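Local atomic coordinates of Glyco_hydro_cc domain-containing protein (Trichoderma gamsii, PDB entry 6UBD), a protein that probably binds oligosaccharides related to beta-1,3-glucans, as a subgroup VII member of glycoside hydrolase family GH128. Residues S166-S177 and K195-F206; A38-W46 and S61-V69. One frame throughout, in Å; residues are numbered along the deposited sequence.

Interaction 1 lies in the core: it joins the neighbouring parallel strands 170-176 and 197-206 by a backbone hydrogen-bond ladder, buried side chains and stacked rings. Interaction 2, centred about 20 Å away, is only partly buried. There the short helix 43-46 and the turn before it meet the connection between strands 52-54 and 69-73 through a leucine contact, a long lysine chain and three waters. Interaction 2 holds connections between strands of the sheet to which interaction 1 belongs; strand 237-243 pairs with both 197-206 and 35-38. They touch where A38 CB packs against T200 O, 3.5 Å apart. Direct bonds prevail in the first, water-mediated ones in the second.

Interaction 1 (S166-S177 and K195-F206); sequences SWDFTSIHIFKS and KPLWVTEFACVF
V199 lies across I172 and I174, its CG2 3.9 Å from both I172 CG1 and I174 CD1. These branches form the apolar centre of a beta-alpha-beta unit, the repeating motif of the (beta/alpha)8 barrel expected for GH128 proteins. Helix 179-193 connects the two parallel strands and packs on this face beside I172, while helix 217-233 meets V199. On the other face of the sheet F169 and W198 lie nearly flat on one another: the F169 ring and the five-membered ring of W198 have centroids 3.7 Å apart and planes 18° apart. With CG held between its backbone N and carbonyl carbon (chi1 63°), F169 folds back over the indole, whose NE1 bonds to L28 O.

The backbone ladder is regular from T170 to I172. It then accommodates a beta bulge, since I172 pairs with V199 but I174 pairs with F202, leaving T200 and E201 across from H173. E201 CB sits over one face of the H173 imidazole, 3.9 Å from its centroid in a CH-pi contact. E201 OE1 meets the edge of the F175 ring at CZ, and OE2 is bonded by W56 NE1; H173 ND1 is hydrogen-bonded to E106 OE2, so both polar ends have partners beyond the two strands.

At the polar edge, the extended K195 chain carries NZ over the five-membered ring of W167, 4.2 Å from its centroid in a cation-pi contact, and NZ also donates to W167 O at 2.9 Å. T170 OG1 accepts from W167 NE1 at 3.0 Å and donates to a water that also accepts from K195 N.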
loop_
_atom_site.group_PDB
_atom_site.type_symbol
_atom_site.label_atom_id
_atom_site.label_comp_id
_atom_site.label_asym_id
_atom_site.label_seq_id
_atom_site.Cartn_x
_atom_site.Cartn_y
_atom_site.Cartn_z
ATOM N N SER A 166 8.045 -8.757 -15.031
ATOM C CA SER A 166 7.017 -7.725 -14.692
ATOM C C SER A 166 6.356 -8.033 -13.342
ATOM O O SER A 166 6.641 -9.045 -12.673
ATOM C CB SER A 166 6.044 -7.549 -15.804
ATOM O OG SER A 166 5.196 -6.432 -15.575
ATOM N N TRP A 167 5.472 -7.141 -12.902
ATOM C CA TRP A 167 4.732 -7.318 -11.633
ATOM C C TRP A 167 3.519 -8.234 -11.815
ATOM O O TRP A 167 2.991 -8.459 -12.881
ATOM C CB TRP A 167 4.331 -5.983 -11.024
ATOM C CG TRP A 167 3.427 -5.096 -11.814
ATOM C CD1 TRP A 167 2.066 -5.059 -11.724
ATOM C CD2 TRP A 167 3.816 -4.025 -12.672
ATOM N NE1 TRP A 167 1.585 -4.050 -12.508
ATOM C CE2 TRP A 167 2.626 -3.384 -13.102
ATOM C CE3 TRP A 167 5.063 -3.578 -13.158
ATOM C CZ2 TRP A 167 2.675 -2.294 -13.968
ATOM C CZ3 TRP A 167 5.075 -2.481 -13.978
ATOM C CH2 TRP A 167 3.891 -1.840 -14.347
ATOM N N ASP A 168 3.093 -8.818 -10.681
ATOM C CA ASP A 168 1.872 -9.671 -10.586
ATOM C C ASP A 168 0.617 -8.867 -10.134
ATOM O O ASP A 168 -0.492 -9.187 -10.623
ATOM C CB ASP A 168 2.172 -10.782 -9.606
ATOM C CG ASP A 168 3.327 -11.693 -9.975
ATOM O OD1 ASP A 168 3.197 -12.307 -11.067
ATOM O OD2 ASP A 168 4.390 -11.645 -9.303
ATOM N N PHE A 169 0.813 -7.847 -9.286
ATOM C CA PHE A 169 -0.309 -7.030 -8.786
ATOM C C PHE A 169 0.140 -5.569 -8.883
ATOM O O PHE A 169 1.302 -5.237 -8.622
ATOM C CB PHE A 169 -0.788 -7.448 -7.364
ATOM C CG PHE A 169 0.223 -7.302 -6.247
ATOM C CD1 PHE A 169 1.080 -8.341 -5.887
ATOM C CD2 PHE A 169 0.321 -6.131 -5.524
ATOM C CE1 PHE A 169 1.924 -8.201 -4.793
ATOM C CE2 PHE A 169 1.198 -5.972 -4.469
ATOM C CZ PHE A 169 1.971 -7.030 -4.087
ATOM N N THR A 170 -0.816 -4.699 -9.244
ATOM C CA THR A 170 -0.574 -3.273 -9.428
ATOM C C THR A 170 -0.830 -2.588 -8.065
ATOM O O THR A 170 -2.022 -2.674 -7.521
ATOM C CB THR A 170 -1.486 -2.675 -10.502
ATOM O OG1 THR A 170 -1.238 -3.382 -11.745
ATOM C CG2 THR A 170 -1.183 -1.217 -10.728
ATOM N N SER A 171 0.131 -1.940 -7.444
ATOM C CA SER A 171 -0.031 -1.214 -6.147
ATOM C C SER A 171 -0.521 0.179 -6.452
ATOM O O SER A 171 0.083 0.902 -7.282
ATOM C CB SER A 171 1.335 -1.106 -5.452
ATOM O OG SER A 171 1.942 -2.354 -5.252
ATOM N N ILE A 172 -1.606 0.612 -5.768
ATOM C CA ILE A 172 -2.215 1.963 -5.920
ATOM C C ILE A 172 -2.418 2.645 -4.570
ATOM O O ILE A 172 -2.621 1.967 -3.547
ATOM C CB ILE A 172 -3.483 1.905 -6.819
ATOM C CG1 ILE A 172 -4.700 1.306 -6.105
ATOM C CG2 ILE A 172 -3.127 1.158 -8.128
ATOM C CD1 ILE A 172 -5.991 1.398 -6.963
ATOM N N HIS A 173 -2.341 3.957 -4.606
ATOM C CA HIS A 173 -2.640 4.815 -3.438
ATOM C C HIS A 173 -3.933 5.581 -3.759
ATOM O O HIS A 173 -4.011 6.223 -4.801
ATOM C CB HIS A 173 -1.489 5.811 -3.194
ATOM C CG HIS A 173 -0.290 5.164 -2.558
ATOM N ND1 HIS A 173 0.815 5.917 -2.136
ATOM C CD2 HIS A 173 -0.069 3.875 -2.202
ATOM C CE1 HIS A 173 1.677 5.060 -1.567
ATOM N NE2 HIS A 173 1.170 3.823 -1.579
ATOM N N ILE A 174 -4.942 5.519 -2.862
ATOM C CA ILE A 174 -6.237 6.251 -3.074
ATOM C C ILE A 174 -6.427 7.324 -1.980
ATOM O O ILE A 174 -6.608 6.974 -0.784
ATOM C CB ILE A 174 -7.373 5.229 -3.117
ATOM C CG1 ILE A 174 -7.229 4.251 -4.287
ATOM C CG2 ILE A 174 -8.708 6.016 -3.234
ATOM C CD1 ILE A 174 -8.356 3.245 -4.487
ATOM N N PHE A 175 -6.278 8.555 -2.394
ATOM C CA PHE A 175 -6.449 9.754 -1.534
ATOM C C PHE A 175 -7.511 10.572 -2.243
ATOM O O PHE A 175 -7.234 11.349 -3.146
ATOM C CB PHE A 175 -5.141 10.501 -1.333
ATOM C CG PHE A 175 -4.056 9.675 -0.700
ATOM C CD1 PHE A 175 -4.217 9.145 0.568
ATOM C CD2 PHE A 175 -2.846 9.499 -1.347
ATOM C CE1 PHE A 175 -3.211 8.426 1.155
ATOM C CE2 PHE A 175 -1.841 8.727 -0.770
ATOM C CZ PHE A 175 -2.034 8.156 0.486
ATOM N N LYS A 176 -8.789 10.404 -1.813
ATOM C CA LYS A 176 -9.991 10.983 -2.475
ATOM C C LYS A 176 -11.050 11.276 -1.398
ATOM O O LYS A 176 -10.958 10.726 -0.283
ATOM C CB LYS A 176 -10.599 10.027 -3.519
ATOM C CG LYS A 176 -9.689 9.674 -4.704
ATOM C CD LYS A 176 -9.479 10.888 -5.655
ATOM C CE LYS A 176 -8.551 10.606 -6.818
ATOM N NZ LYS A 176 -8.390 11.809 -7.657
ATOM N N SER A 177 -12.012 12.127 -1.721
ATOM C CA SER A 177 -12.998 12.625 -0.723
ATOM C C SER A 177 -14.330 11.932 -0.912
ATOM O O SER A 177 -15.215 12.211 -0.072
ATOM C CB SER A 177 -13.118 14.104 -0.730
ATOM O OG SER A 177 -13.562 14.541 -1.988
ATOM N N LYS A 195 -4.196 -6.066 -14.502
ATOM C CA LYS A 195 -3.744 -6.957 -13.437
ATOM C C LYS A 195 -4.537 -6.661 -12.160
ATOM O O LYS A 195 -4.995 -5.541 -11.931
ATOM C CB LYS A 195 -2.235 -6.811 -13.212
ATOM C CG LYS A 195 -1.394 -7.280 -14.409
ATOM C CD LYS A 195 0.110 -7.035 -14.313
ATOM C CE LYS A 195 0.896 -7.594 -15.474
ATOM N NZ LYS A 195 2.370 -7.249 -15.419
ATOM N N PRO A 196 -4.605 -7.656 -11.245
ATOM C CA PRO A 196 -5.264 -7.379 -9.959
ATOM C C PRO A 196 -4.622 -6.206 -9.202
ATOM O O PRO A 196 -3.378 -5.962 -9.327
ATOM C CB PRO A 196 -5.089 -8.698 -9.184
ATOM C CG PRO A 196 -4.915 -9.739 -10.268
ATOM C CD PRO A 196 -4.152 -9.057 -11.350
ATOM N N LEU A 197 -5.431 -5.489 -8.424
ATOM C CA LEU A 197 -5.011 -4.304 -7.689
ATOM C C LEU A 197 -4.805 -4.584 -6.205
ATOM O O LEU A 197 -5.674 -5.273 -5.563
ATOM C CB LEU A 197 -6.092 -3.223 -7.842
ATOM C CG LEU A 197 -6.573 -2.885 -9.260
ATOM C CD1 LEU A 197 -7.717 -1.883 -9.206
ATOM C CD2 LEU A 197 -5.398 -2.415 -10.203
ATOM N N TRP A 198 -3.796 -3.979 -5.601
ATOM C CA TRP A 198 -3.693 -3.790 -4.135
ATOM C C TRP A 198 -3.709 -2.314 -3.847
ATOM O O TRP A 198 -2.926 -1.522 -4.440
ATOM C CB TRP A 198 -2.405 -4.360 -3.557
ATOM C CG TRP A 198 -2.272 -5.852 -3.444
ATOM C CD1 TRP A 198 -2.911 -6.810 -4.174
ATOM C CD2 TRP A 198 -1.415 -6.535 -2.507
ATOM N NE1 TRP A 198 -2.499 -8.069 -3.764
ATOM C CE2 TRP A 198 -1.590 -7.922 -2.741
ATOM C CE3 TRP A 198 -0.579 -6.109 -1.488
ATOM C CZ2 TRP A 198 -0.906 -8.874 -2.002
ATOM C CZ3 TRP A 198 0.087 -7.070 -0.740
ATOM C CH2 TRP A 198 -0.094 -8.425 -0.999
ATOM N N VAL A 199 -4.635 -1.889 -2.942
ATOM C CA VAL A 199 -4.671 -0.487 -2.466
ATOM C C VAL A 199 -3.762 -0.400 -1.251
ATOM O O VAL A 199 -4.155 -0.761 -0.138
ATOM C CB VAL A 199 -6.111 -0.043 -2.134
ATOM C CG1 VAL A 199 -6.160 1.442 -1.726
ATOM C CG2 VAL A 199 -7.030 -0.248 -3.322
ATOM N N THR A 200 -2.506 -0.029 -1.464
ATOM C CA THR A 200 -1.461 -0.203 -0.438
ATOM C C THR A 200 -1.417 0.965 0.571
ATOM O O THR A 200 -0.761 0.828 1.631
ATOM C CB THR A 200 -0.115 -0.502 -1.107
ATOM O OG1 THR A 200 0.223 0.639 -1.916
ATOM C CG2 THR A 200 -0.129 -1.812 -1.911
ATOM N N GLU A 201 -2.067 2.069 0.219
ATOM C CA GLU A 201 -2.414 3.141 1.200
ATOM C C GLU A 201 -3.733 3.745 0.736
ATOM O O GLU A 201 -3.925 3.962 -0.441
ATOM C CB GLU A 201 -1.439 4.312 1.271
ATOM C CG GLU A 201 -0.037 3.969 1.819
ATOM C CD GLU A 201 0.844 5.202 1.834
ATOM O OE1 GLU A 201 0.339 6.268 2.196
ATOM O OE2 GLU A 201 2.027 5.114 1.521
ATOM N N PHE A 202 -4.649 4.066 1.681
ATOM C CA PHE A 202 -5.854 4.919 1.409
ATOM C C PHE A 202 -6.149 5.806 2.616
ATOM O O PHE A 202 -5.836 5.472 3.769
ATOM C CB PHE A 202 -7.062 4.092 0.925
ATOM C CG PHE A 202 -7.707 3.256 2.036
ATOM C CD1 PHE A 202 -8.609 3.832 2.942
ATOM C CD2 PHE A 202 -7.448 1.901 2.148
ATOM C CE1 PHE A 202 -9.160 3.054 3.954
ATOM C CE2 PHE A 202 -7.988 1.137 3.192
ATOM C CZ PHE A 202 -8.854 1.717 4.082
ATOM N N ALA A 203 -6.660 6.989 2.276
ATOM C CA ALA A 203 -7.163 7.936 3.311
ATOM C C ALA A 203 -8.085 8.926 2.630
ATOM O O ALA A 203 -8.026 9.223 1.417
ATOM C CB ALA A 203 -6.060 8.738 3.987
ATOM N N CYS A 204 -9.014 9.505 3.423
ATOM C CA CYS A 204 -10.000 10.528 2.967
ATOM C C CYS A 204 -9.282 11.888 2.895
ATOM O O CYS A 204 -8.849 12.434 3.931
ATOM C CB CYS A 204 -11.166 10.584 3.945
ATOM S SG CYS A 204 -12.571 11.634 3.461
ATOM N N VAL A 205 -9.125 12.393 1.677
ATOM C CA VAL A 205 -8.394 13.657 1.370
ATOM C C VAL A 205 -9.124 14.358 0.230
ATOM O O VAL A 205 -9.539 13.746 -0.755
ATOM C CB VAL A 205 -6.930 13.406 0.980
ATOM C CG1 VAL A 205 -6.197 14.734 0.748
ATOM C CG2 VAL A 205 -6.193 12.524 1.960
ATOM N N PHE A 206 -9.282 15.669 0.412
ATOM C CA PHE A 206 -9.672 16.625 -0.673
ATOM C C PHE A 206 -8.416 16.862 -1.520
ATOM O O PHE A 206 -7.678 17.872 -1.339
ATOM C CB PHE A 206 -10.288 17.890 -0.056
ATOM C CG PHE A 206 -11.600 17.700 0.626
ATOM C CD1 PHE A 206 -12.810 17.624 -0.065
ATOM C CD2 PHE A 206 -11.640 17.493 2.009
ATOM C CE1 PHE A 206 -14.007 17.459 0.630
ATOM C CE2 PHE A 206 -12.815 17.311 2.685
ATOM C CZ PHE A 206 -13.995 17.255 1.988
HETATM O O HOH W 1 -3.733 -3.386 -13.027
#

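Interaction 2 (A38-W46 and S61-V69); sequences AGDTALAFW and SSPKGAGLV
K64 lies alongside L43 and A44, and its extended chain can be traced atom by atom across the contact. CB rests 4.0 Å from L43 CB, where the side chain leaves the 3-10 segment 63-65. CG stands anti to the carbonyl carbon (chi1 -57°), and the all-extended run beyond it carries CD past the start of helix 43-46, 4.2 Å from A44 CB. CE brings NZ to the turn before that helix, where NZ donates a weak hydrogen bond to D40 O at 3.3 Å. Two waters add to the contacts of this end: one molecule accepts from NZ at 2.8 Å and donates to D40 OD1, bridging two opposite charges that do not touch directly, and a second accepts from A44 N and, weakly, from NZ while donating to T41 O.

The D40 carboxylate reaches the other segment as well. OD2 lies 3.6 Å from S62 CB and accepts from a third water, which in turn accepts from S62 N. S62 OG takes the K64 N-H at 3.1 Å, an ST turn that fixes the backbone from which the lysine starts.

The apolar part of the contact is L43, which sends its two methyls to different places. CD2 presses on the backbone at G65 N, 3.5 Å away, and CD1 meets L68 CD1 at 3.9 Å, the two side chains running antiparallel past one another. Both leucines also touch W53 of strand 52-54. A type I turn, D40 to L43, leads from strand 35-38 into a short helix with A42 at its N-cap, packed beside the next strand connection in the outer layer of the beta/alpha fold.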
loop_
_atom_site.group_PDB
_atom_site.type_symbol
_atom_site.label_atom_id
_atom_site.label_comp_id
_atom_site.label_asym_id
_atom_site.label_seq_id
_atom_site.Cartn_x
_atom_site.Cartn_y
_atom_site.Cartn_z
ATOM N N ALA A 38 -1.374 -0.420 6.669
ATOM C CA ALA A 38 -0.208 0.347 6.220
ATOM C C ALA A 38 0.370 1.108 7.382
ATOM O O ALA A 38 -0.260 2.118 7.810
ATOM C CB ALA A 38 -0.490 1.213 5.051
ATOM N N GLY A 39 1.409 0.582 8.046
ATOM C CA GLY A 39 1.883 1.023 9.376
ATOM C C GLY A 39 1.370 0.089 10.497
ATOM O O GLY A 39 0.676 -0.899 10.184
ATOM N N ASP A 40 1.789 0.368 11.726
ATOM C CA ASP A 40 1.520 -0.556 12.835
ATOM C C ASP A 40 0.916 0.132 14.071
ATOM O O ASP A 40 0.755 -0.541 15.072
ATOM C CB ASP A 40 2.744 -1.430 13.158
ATOM C CG ASP A 40 3.987 -0.585 13.443
ATOM O OD1 ASP A 40 3.830 0.521 14.045
ATOM O OD2 ASP A 40 5.107 -1.018 12.993
ATOM N N THR A 41 0.593 1.416 14.021
ATOM C CA THR A 41 0.089 2.046 15.283
ATOM C C THR A 41 -1.222 1.409 15.818
ATOM O O THR A 41 -1.331 1.317 17.049
ATOM C CB THR A 41 -0.112 3.552 15.121
ATOM O OG1 THR A 41 -1.108 3.862 14.127
ATOM C CG2 THR A 41 1.193 4.259 14.837
ATOM N N ALA A 42 -2.087 0.938 14.910
ATOM C CA ALA A 42 -3.414 0.375 15.309
ATOM C C ALA A 42 -3.426 -1.145 15.138
ATOM O O ALA A 42 -4.473 -1.780 15.265
ATOM C CB ALA A 42 -4.558 0.978 14.530
ATOM N N LEU A 43 -2.263 -1.754 14.850
ATOM C CA LEU A 43 -2.229 -3.175 14.451
ATOM C C LEU A 43 -2.764 -4.102 15.549
ATOM O O LEU A 43 -3.413 -5.103 15.186
ATOM C CB LEU A 43 -0.806 -3.477 14.010
ATOM C CG LEU A 43 -0.517 -4.790 13.276
ATOM C CD1 LEU A 43 -1.429 -4.918 12.082
ATOM C CD2 LEU A 43 0.967 -4.918 12.924
ATOM N N ALA A 44 -2.476 -3.819 16.823
ATOM C CA ALA A 44 -2.979 -4.701 17.903
ATOM C C ALA A 44 -4.507 -4.721 17.884
ATOM O O ALA A 44 -5.137 -5.779 18.149
ATOM C CB ALA A 44 -2.441 -4.324 19.269
ATOM N N PHE A 45 -5.143 -3.592 17.683
ATOM C CA PHE A 45 -6.627 -3.475 17.741
ATOM C C PHE A 45 -7.271 -4.179 16.524
ATOM O O PHE A 45 -8.376 -4.749 16.666
ATOM C CB PHE A 45 -7.054 -2.001 17.754
ATOM C CG PHE A 45 -6.496 -1.151 18.863
ATOM C CD1 PHE A 45 -6.827 -1.434 20.156
ATOM C CD2 PHE A 45 -5.591 -0.119 18.613
ATOM C CE1 PHE A 45 -6.389 -0.598 21.175
ATOM C CE2 PHE A 45 -5.069 0.655 19.648
ATOM C CZ PHE A 45 -5.457 0.401 20.926
ATOM N N TRP A 46 -6.601 -4.174 15.361
ATOM C CA TRP A 46 -7.225 -4.668 14.116
ATOM C C TRP A 46 -6.882 -6.154 13.792
ATOM O O TRP A 46 -7.571 -6.758 12.950
ATOM C CB TRP A 46 -6.782 -3.807 12.956
ATOM C CG TRP A 46 -7.244 -2.374 12.955
ATOM C CD1 TRP A 46 -8.329 -1.828 13.600
ATOM C CD2 TRP A 46 -6.645 -1.300 12.219
ATOM N NE1 TRP A 46 -8.451 -0.507 13.276
ATOM C CE2 TRP A 46 -7.415 -0.139 12.440
ATOM C CE3 TRP A 46 -5.543 -1.240 11.359
ATOM C CZ2 TRP A 46 -7.113 1.070 11.817
ATOM C CZ3 TRP A 46 -5.223 -0.031 10.746
ATOM C CH2 TRP A 46 -6.025 1.108 10.985
ATOM N N SER A 61 8.307 -5.728 11.117
ATOM C CA SER A 61 8.616 -6.602 12.296
ATOM C C SER A 61 7.934 -6.169 13.589
ATOM O O SER A 61 8.329 -6.740 14.670
ATOM C CB SER A 61 10.102 -6.730 12.514
ATOM O OG SER A 61 10.552 -5.385 12.692
ATOM N N SER A 62 6.914 -5.307 13.564
ATOM C CA SER A 62 6.176 -5.051 14.834
ATOM C C SER A 62 5.721 -6.386 15.436
ATOM O O SER A 62 5.085 -7.200 14.739
ATOM C CB SER A 62 4.946 -4.187 14.615
ATOM O OG SER A 62 4.134 -4.096 15.779
ATOM N N PRO A 63 5.925 -6.619 16.740
ATOM C CA PRO A 63 5.400 -7.831 17.358
ATOM C C PRO A 63 3.869 -7.878 17.378
ATOM O O PRO A 63 3.314 -8.967 17.535
ATOM C CB PRO A 63 6.026 -7.782 18.752
ATOM C CG PRO A 63 6.255 -6.295 19.015
ATOM C CD PRO A 63 6.684 -5.768 17.663
ATOM N N LYS A 64 3.192 -6.754 17.168
ATOM C CA LYS A 64 1.720 -6.694 17.084
ATOM C C LYS A 64 1.177 -7.467 15.869
ATOM O O LYS A 64 0.038 -7.878 15.841
ATOM C CB LYS A 64 1.239 -5.240 17.003
ATOM C CG LYS A 64 1.684 -4.361 18.159
ATOM C CD LYS A 64 1.259 -2.895 17.834
ATOM C CE LYS A 64 1.614 -1.859 18.853
ATOM N NZ LYS A 64 1.327 -0.513 18.341
ATOM N N GLY A 65 2.014 -7.666 14.845
ATOM C CA GLY A 65 1.611 -8.346 13.589
ATOM C C GLY A 65 1.798 -9.865 13.587
ATOM O O GLY A 65 1.543 -10.507 12.560
ATOM N N ALA A 66 2.350 -10.458 14.642
ATOM C CA ALA A 66 2.824 -11.859 14.650
ATOM C C ALA A 66 1.705 -12.765 14.133
ATOM O O ALA A 66 0.655 -12.809 14.735
ATOM C CB ALA A 66 3.237 -12.268 16.052
ATOM N N GLY A 67 1.976 -13.528 13.090
ATOM C CA GLY A 67 0.984 -14.436 12.483
ATOM C C GLY A 67 0.395 -13.910 11.198
ATOM O O GLY A 67 -0.044 -14.726 10.348
ATOM N N LEU A 68 0.336 -12.590 11.044
ATOM C CA LEU A 68 -0.164 -12.018 9.766
ATOM C C LEU A 68 0.938 -12.174 8.698
ATOM O O LEU A 68 2.130 -12.426 9.002
ATOM C CB LEU A 68 -0.484 -10.523 9.961
ATOM C CG LEU A 68 -1.558 -10.166 10.989
ATOM C CD1 LEU A 68 -1.724 -8.651 11.039
ATOM C CD2 LEU A 68 -2.913 -10.818 10.617
ATOM N N VAL A 69 0.573 -12.001 7.431
ATOM C CA VAL A 69 1.539 -11.977 6.299
ATOM C C VAL A 69 2.294 -10.653 6.282
ATOM O O VAL A 69 1.633 -9.599 6.128
ATOM C CB VAL A 69 0.779 -12.174 4.963
ATOM C CG1 VAL A 69 1.742 -12.019 3.802
ATOM C CG2 VAL A 69 0.090 -13.526 4.863
HETATM O O HOH W 2 5.849 -3.254 11.555
HETATM O O HOH W 3 3.242 0.755 16.769
HETATM O O HOH W 4 -1.863 -1.194 18.181
#